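Serine protease inhibitor 4, isoform B (Drosophila melanogaster, PDB 4P0F) probably inhibits serine and cysteine endopeptidases as a member of the serpin family, and is seen here in its cleaved form. Local coordinates at residues A46-G51 with L163-A168; A299-M304 with L311-I316. One frame throughout, in Å; residues are numbered along the deposited sequence.

In the fold
Each contact joins a strand of the large central sheet to what covers it: strand 161-174 in contact 1, strand 311-324 in contact 2. Their centres are about 10 Å apart. Contact 1 is the more central and is buried throughout. Between residues 46-51 and 163-168 it makes no hydrogen bond; Asn167 ties the strand to Ser40 of helix 38-49. Contact 2 has its centre about 22 Å from that of the chain, yet is largely buried, with only Lys312 partly exposed. There a loop folds back on the strand, and a water joins the apolar contacts. The two meet at Ala48 and Gly51: Gly51 O probably accepts a hydrogen bond from Lys303 N, and Phe301 and Met304 pack against Ala48 O.

Contact 1. Residues A46-G51 with L163-A168; sequences AMARLG and LVLVNA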
ATOM      1  N   ALA A  46       9.443  -0.433   8.524  1.00 11.87           N
ATOM      2  CA  ALA A  46      10.642  -1.233   8.749  1.00 14.04           C
ATOM      3  C   ALA A  46      11.882  -0.342   8.790  1.00 19.23           C
ATOM      4  O   ALA A  46      12.805  -0.595   9.559  1.00 16.20           O
ATOM      5  CB  ALA A  46      10.796  -2.304   7.674  1.00 13.38           C
ATOM      6  N   MET A  47      11.912   0.692   7.953  1.00 13.76           N
ATOM      7  CA  MET A  47      13.005   1.659   8.002  1.00 15.03           C
ATOM      8  C   MET A  47      13.061   2.317   9.369  1.00 17.88           C
ATOM      9  O   MET A  47      14.146   2.497   9.936  1.00 17.65           O
ATOM     10  CB  MET A  47      12.860   2.719   6.899  1.00 16.74           C
ATOM     11  CG  MET A  47      13.200   2.185   5.505  1.00 16.38           C
ATOM     12  SD  MET A  47      13.339   3.459   4.236  1.00 20.46           S
ATOM     13  CE  MET A  47      11.640   3.938   4.072  1.00 18.41           C
ATOM     14  N   ALA A  48      11.905   2.680   9.907  1.00 15.55           N
ATOM     15  CA  ALA A  48      11.879   3.289  11.232  1.00 15.22           C
ATOM     16  C   ALA A  48      12.363   2.290  12.269  1.00 16.54           C
ATOM     17  O   ALA A  48      13.097   2.658  13.190  1.00 16.18           O
ATOM     18  CB  ALA A  48      10.491   3.786  11.574  1.00 14.52           C
ATOM     19  N   ARG A  49      11.993   1.021  12.109  1.00 16.12           N
ATOM     20  CA  ARG A  49      12.415   0.005  13.078  1.00 14.51           C
ATOM     21  C   ARG A  49      13.938  -0.103  13.194  1.00 16.20           C
ATOM     22  O   ARG A  49      14.465  -0.441  14.265  1.00 17.88           O
ATOM     23  CB  ARG A  49      11.814  -1.364  12.717  1.00 13.91           C
ATOM     24  CG  ARG A  49      12.173  -2.460  13.710  1.00 22.36           C
ATOM     25  CD  ARG A  49      13.399  -3.235  13.277  1.00 25.78           C
ATOM     26  NE  ARG A  49      13.825  -4.219  14.273  1.00 25.63           N
ATOM     27  CZ  ARG A  49      14.769  -4.029  15.193  1.00 22.42           C
ATOM     28  NH1 ARG A  49      15.424  -2.869  15.300  1.00 20.33           N
ATOM     29  NH2 ARG A  49      15.072  -5.022  16.017  1.00 24.35           N
ATOM     30  N   LEU A  50      14.655   0.182  12.111  1.00 15.14           N
ATOM     31  CA  LEU A  50      16.121   0.113  12.134  1.00 16.40           C
ATOM     32  C   LEU A  50      16.722   1.043  13.182  1.00 17.43           C
ATOM     33  O   LEU A  50      17.831   0.810  13.666  1.00 21.10           O
ATOM     34  CB  LEU A  50      16.716   0.473  10.777  1.00 20.15           C
ATOM     35  CG  LEU A  50      16.316  -0.364   9.567  1.00 20.84           C
ATOM     36  CD1 LEU A  50      17.093   0.152   8.363  1.00 23.50           C
ATOM     37  CD2 LEU A  50      16.572  -1.843   9.807  1.00 25.92           C
ATOM     38  N   GLY A  51      15.992   2.104  13.511  1.00 17.18           N
ATOM     39  CA  GLY A  51      16.449   3.067  14.497  1.00 18.40           C
ATOM     40  C   GLY A  51      15.822   2.891  15.867  1.00 18.68           C
ATOM     41  O   GLY A  51      16.082   3.683  16.773  1.00 19.92           O
ATOM     42  N   LEU A 163      13.179  13.858  11.771  1.00 15.78           N
ATOM     43  CA  LEU A 163      13.292  13.282  10.448  1.00 20.47           C
ATOM     44  C   LEU A 163      11.961  12.804   9.931  1.00 16.77           C
ATOM     45  O   LEU A 163      11.033  12.584  10.696  1.00 16.68           O
ATOM     46  CB  LEU A 163      14.306  12.142  10.443  1.00 23.31           C
ATOM     47  CG  LEU A 163      14.056  11.008  11.424  1.00 28.79           C
ATOM     48  CD1 LEU A 163      13.243   9.883  10.778  1.00 37.34           C
ATOM     49  CD2 LEU A 163      15.379  10.493  11.925  1.00 26.08           C
ATOM     50  N   VAL A 164      11.881  12.688   8.611  1.00 14.39           N
ATOM     51  CA  VAL A 164      10.726  12.096   7.952  1.00 15.34           C
ATOM     52  C   VAL A 164      11.229  11.005   7.034  1.00 18.26           C
ATOM     53  O   VAL A 164      12.084  11.250   6.186  1.00 15.45           O
ATOM     54  CB  VAL A 164       9.919  13.125   7.144  1.00 15.09           C
ATOM     55  CG1 VAL A 164       8.744  12.451   6.416  1.00 16.50           C
ATOM     56  CG2 VAL A 164       9.409  14.223   8.048  1.00 14.73           C
ATOM     57  N   LEU A 165      10.704   9.803   7.234  1.00 14.98           N
ATOM     58  CA  LEU A 165      11.006   8.654   6.393  1.00 13.90           C
ATOM     59  C   LEU A 165       9.902   8.505   5.375  1.00 14.47           C
ATOM     60  O   LEU A 165       8.735   8.555   5.745  1.00 15.58           O
ATOM     61  CB  LEU A 165      11.117   7.377   7.230  1.00 13.70           C
ATOM     62  CG  LEU A 165      12.439   7.181   7.966  1.00 22.26           C
ATOM     63  CD1 LEU A 165      12.307   6.132   9.037  1.00 23.11           C
ATOM     64  CD2 LEU A 165      13.518   6.775   6.976  1.00 49.98           C
ATOM     65  N   VAL A 166      10.269   8.341   4.106  1.00 13.79           N
ATOM     66  CA  VAL A 166       9.272   8.227   3.051  1.00 14.54           C
ATOM     67  C   VAL A 166       9.551   7.054   2.130  1.00 14.50           C
ATOM     68  O   VAL A 166      10.682   6.816   1.721  1.00 16.24           O
ATOM     69  CB  VAL A 166       9.183   9.513   2.207  1.00 20.01           C
ATOM     70  CG1 VAL A 166       8.008   9.431   1.256  1.00 20.17           C
ATOM     71  CG2 VAL A 166       9.032  10.725   3.118  1.00 19.49           C
ATOM     72  N   ASN A 167       8.488   6.313   1.832  1.00 14.29           N
ATOM     73  CA  ASN A 167       8.487   5.351   0.749  1.00 16.37           C
ATOM     74  C   ASN A 167       7.461   5.770  -0.280  1.00 14.45           C
ATOM     75  O   ASN A 167       6.350   6.125   0.080  1.00 16.50           O
ATOM     76  CB  ASN A 167       8.147   3.943   1.231  1.00 16.30           C
ATOM     77  CG  ASN A 167       7.931   2.996   0.076  1.00 16.10           C
ATOM     78  OD1 ASN A 167       6.802   2.842  -0.434  1.00 15.75           O
ATOM     79  ND2 ASN A 167       9.012   2.385  -0.381  1.00 16.38           N
ATOM     80  N   ALA A 168       7.834   5.707  -1.555  1.00 15.68           N
ATOM     81  CA  ALA A 168       6.897   5.968  -2.646  1.00 15.67           C
ATOM     82  C   ALA A 168       6.917   4.789  -3.602  1.00 17.18           C
ATOM     83  O   ALA A 168       7.948   4.145  -3.774  1.00 18.30           O
ATOM     84  CB  ALA A 168       7.248   7.256  -3.367  1.00 17.12           C
TER
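Leu165 reaches from its strand to the backbone of helix 38-49 at Met47 and Ala48. Its CB leaves the strand on the side of the helix. CG stands anti to the carbonyl carbon (chi1 -80°), and the two methyls spread over the helix. CD1 lies against the backbone of Ala48, 3.6 Å from Ala48 N. The same methyl is 3.9 Å from Ala48 CB. Both CD1 and CD2 come to 4.1 Å from Met47 CB. The isobutyl group therefore covers the start of both helix side chains. The Met47 chain bends at chi3 (-71°), and its CE reaches the next strand residue, 3.8 Å from Val166 O. No hydrogen bond joins the two segments. Just beside them, Asn167 OD1 bonds to Ser40 OG near the start of the same helix, and Asn167 ND2 bonds to Asn95 OD1. This is a helix packed on one face of the main serpin sheet, sheet A. Strand 161-174 runs there between strand 91-100 and strand 328-341, which matches the inserted reactive loop of cleaved serpins. Met47 packs on Leu113 of helix 107-115 as well, while on the other face Val166 meets Trp139 and Val140 of helix 129-143.

Contact 2. Residues A299-M304 with L311-I316; sequences AEFGKM and LKVSAI
Phe301 lies against the first three residues of strand 311-324. Its CB is 4.0 Å from Leu311 CB. Leu311 O sits at the ring edge, close to the ring plane and 3.9 Å from Phe301 CD2. Farther round the ring, Val313 CG2 approaches obliquely, 3.8 Å from Phe301 CE2. Val313 CG1 is anti to the backbone N (chi1 174°), which leaves CG2 as the branch that meets the ring. At the tip of Leu311, CD1 packs 4.1 Å from Met304 SD. Ala299 CB lies 3.5 Å from Leu311 O and also meets Lys312 CB. The next shell holds these groups in place. A type I turn from Phe301 to Met304 brings the methionine back to the leucine, closed by a backbone bond from Met304 N to Phe301 O. One water accepts from Phe301 N and from Leu311 N, each at 2.9 Å, and donates to Ala299 O. It bridges the two backbones, which share no direct hydrogen bond. Farther out, Lys312 NZ pairs with Asp297. The Glu300 carboxylate forms a salt bridge with Arg293 and a hydrogen bond with Thr56. Phe301 also touches Ala52 and, in helix 54-64, Thr56. The loop thus folds back on a sheet A strand that pairs with strand 328-341, the probable inserted reactive loop. The chemistry is divided: apolar groups fill the buried interface, water links the backbones, and the charged ends pair beyond it.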
ATOM      1  N   ALA A 299       8.542   5.932  23.741  1.00 20.16           N
ATOM      2  CA  ALA A 299       9.143   5.450  22.502  1.00 16.81           C
ATOM      3  C   ALA A 299      10.660   5.415  22.594  1.00 17.66           C
ATOM      4  O   ALA A 299      11.275   6.294  23.201  1.00 19.75           O
ATOM      5  CB  ALA A 299       8.724   6.319  21.331  1.00 16.58           C
ATOM      6  N   GLU A 300      11.248   4.411  21.956  1.00 16.12           N
ATOM      7  CA  GLU A 300      12.687   4.194  21.969  1.00 16.86           C
ATOM      8  C   GLU A 300      13.246   4.195  20.553  1.00 20.62           C
ATOM      9  O   GLU A 300      13.175   3.186  19.852  1.00 17.83           O
ATOM     10  CB  GLU A 300      13.002   2.876  22.670  1.00 17.10           C
ATOM     11  CG  GLU A 300      12.620   2.900  24.154  1.00 18.28           C
ATOM     12  CD  GLU A 300      11.675   1.808  24.612  1.00 22.20           C
ATOM     13  OE1 GLU A 300      10.942   1.230  23.789  1.00 19.16           O
ATOM     14  OE2 GLU A 300      11.668   1.532  25.838  1.00 23.11           O
ATOM     15  N   PHE A 301      13.789   5.336  20.129  1.00 17.14           N
ATOM     16  CA  PHE A 301      14.353   5.468  18.791  1.00 16.30           C
ATOM     17  C   PHE A 301      15.780   6.000  18.869  1.00 19.36           C
ATOM     18  O   PHE A 301      16.208   6.794  18.033  1.00 19.29           O
ATOM     19  CB  PHE A 301      13.491   6.389  17.921  1.00 18.43           C
ATOM     20  CG  PHE A 301      12.235   5.745  17.412  1.00 15.95           C
ATOM     21  CD1 PHE A 301      12.280   4.807  16.399  1.00 15.46           C
ATOM     22  CD2 PHE A 301      11.010   6.084  17.947  1.00 15.84           C
ATOM     23  CE1 PHE A 301      11.125   4.213  15.939  1.00 14.52           C
ATOM     24  CE2 PHE A 301       9.849   5.493  17.484  1.00 17.11           C
ATOM     25  CZ  PHE A 301       9.910   4.567  16.480  1.00 17.57           C
ATOM     26  N   GLY A 302      16.524   5.528  19.867  1.00 16.92           N
ATOM     27  CA  GLY A 302      17.866   6.010  20.102  1.00 16.71           C
ATOM     28  C   GLY A 302      18.924   5.601  19.099  1.00 18.92           C
ATOM     29  O   GLY A 302      20.075   6.048  19.207  1.00 20.74           O
ATOM     30  N   LYS A 303      18.557   4.772  18.123  1.00 18.73           N
ATOM     31  CA  LYS A 303      19.521   4.341  17.128  1.00 18.16           C
ATOM     32  C   LYS A 303      19.405   5.130  15.821  1.00 18.06           C
ATOM     33  O   LYS A 303      20.123   4.845  14.871  1.00 22.08           O
ATOM     34  CB  LYS A 303      19.385   2.841  16.880  1.00 18.70           C
ATOM     35  CG  LYS A 303      20.162   2.028  17.926  1.00 27.44           C
ATOM     36  CD  LYS A 303      19.745   0.560  17.960  1.00 43.28           C
ATOM     37  CE  LYS A 303      20.472  -0.277  16.927  1.00 58.98           C
ATOM     38  NZ  LYS A 303      20.025  -1.705  16.968  1.00 39.99           N
ATOM     39  N   MET A 304      18.546   6.146  15.799  1.00 17.19           N
ATOM     40  CA  MET A 304      18.388   6.985  14.613  1.00 17.28           C
ATOM     41  C   MET A 304      19.466   8.066  14.489  1.00 18.49           C
ATOM     42  O   MET A 304      20.137   8.155  13.469  1.00 20.49           O
ATOM     43  CB  MET A 304      17.010   7.645  14.613  1.00 16.17           C
ATOM     44  CG  MET A 304      15.902   6.680  14.295  1.00 15.20           C
ATOM     45  SD  MET A 304      14.293   7.485  14.221  1.00 18.57           S
ATOM     46  CE  MET A 304      13.357   6.254  13.289  1.00 16.70           C
ATOM     47  N   LEU A 311      13.214  10.470  21.022  1.00 18.76           N
ATOM     48  CA  LEU A 311      12.365  10.714  19.856  1.00 16.89           C
ATOM     49  C   LEU A 311      11.085   9.902  19.931  1.00 14.56           C
ATOM     50  O   LEU A 311      11.034   8.876  20.612  1.00 17.92           O
ATOM     51  CB  LEU A 311      13.097  10.350  18.555  1.00 16.73           C
ATOM     52  CG  LEU A 311      14.493  10.947  18.336  1.00 19.44           C
ATOM     53  CD1 LEU A 311      15.092  10.398  17.045  1.00 18.23           C
ATOM     54  CD2 LEU A 311      14.436  12.458  18.302  1.00 20.06           C
ATOM     55  N   LYS A 312      10.060  10.357  19.214  1.00 15.10           N
ATOM     56  CA  LYS A 312       8.849   9.568  19.016  1.00 14.43           C
ATOM     57  C   LYS A 312       8.221   9.884  17.656  1.00 15.82           C
ATOM     58  O   LYS A 312       8.552  10.869  17.013  1.00 15.28           O
ATOM     59  CB  LYS A 312       7.841   9.819  20.138  1.00 17.54           C
ATOM     60  CG  LYS A 312       7.200  11.182  20.109  1.00 16.65           C
ATOM     61  CD  LYS A 312       6.275  11.373  21.297  1.00 20.97           C
ATOM     62  CE  LYS A 312       5.640  12.752  21.284  1.00 31.95           C
ATOM     63  NZ  LYS A 312       4.691  12.914  22.424  1.00 33.06           N
ATOM     64  N   VAL A 313       7.311   9.027  17.215  1.00 15.77           N
ATOM     65  CA  VAL A 313       6.612   9.247  15.955  1.00 15.47           C
ATOM     66  C   VAL A 313       5.407  10.157  16.174  1.00 17.76           C
ATOM     67  O   VAL A 313       4.574   9.883  17.038  1.00 17.43           O
ATOM     68  CB  VAL A 313       6.166   7.901  15.342  1.00 13.90           C
ATOM     69  CG1 VAL A 313       5.316   8.115  14.108  1.00 14.82           C
ATOM     70  CG2 VAL A 313       7.379   7.047  15.015  1.00 13.98           C
ATOM     71  N   SER A 314       5.317  11.236  15.397  1.00 17.09           N
ATOM     72  CA  SER A 314       4.198  12.176  15.510  1.00 16.69           C
ATOM     73  C   SER A 314       3.115  11.963  14.459  1.00 21.49           C
ATOM     74  O   SER A 314       1.985  12.408  14.642  1.00 24.92           O
ATOM     75  CB  SER A 314       4.702  13.614  15.401  1.00 21.97           C
ATOM     76  OG  SER A 314       5.543  13.752  14.271  1.00 26.18           O
ATOM     77  N   ALA A 315       3.467  11.332  13.342  1.00 17.24           N
ATOM     78  CA  ALA A 315       2.478  11.053  12.306  1.00 17.91           C
ATOM     79  C   ALA A 315       2.942   9.963  11.361  1.00 16.17           C
ATOM     80  O   ALA A 315       4.130   9.841  11.071  1.00 17.82           O
ATOM     81  CB  ALA A 315       2.167  12.319  11.522  1.00 20.33           C
ATOM     82  N   ILE A 316       1.988   9.160  10.883  1.00 16.99           N
ATOM     83  CA  ILE A 316       2.225   8.249   9.774  1.00 16.12           C
ATOM     84  C   ILE A 316       1.130   8.526   8.762  1.00 18.71           C
ATOM     85  O   ILE A 316      -0.037   8.311   9.060  1.00 19.45           O
ATOM     86  CB  ILE A 316       2.173   6.756  10.173  1.00 16.99           C
ATOM     87  CG1 ILE A 316       3.094   6.468  11.358  1.00 16.68           C
ATOM     88  CG2 ILE A 316       2.531   5.888   8.965  1.00 17.25           C
ATOM     89  CD1 ILE A 316       3.066   5.008  11.830  1.00 21.14           C
TER
HETATM   90  O   HOH W   1      13.585   7.729  21.786  1.00 18.09           O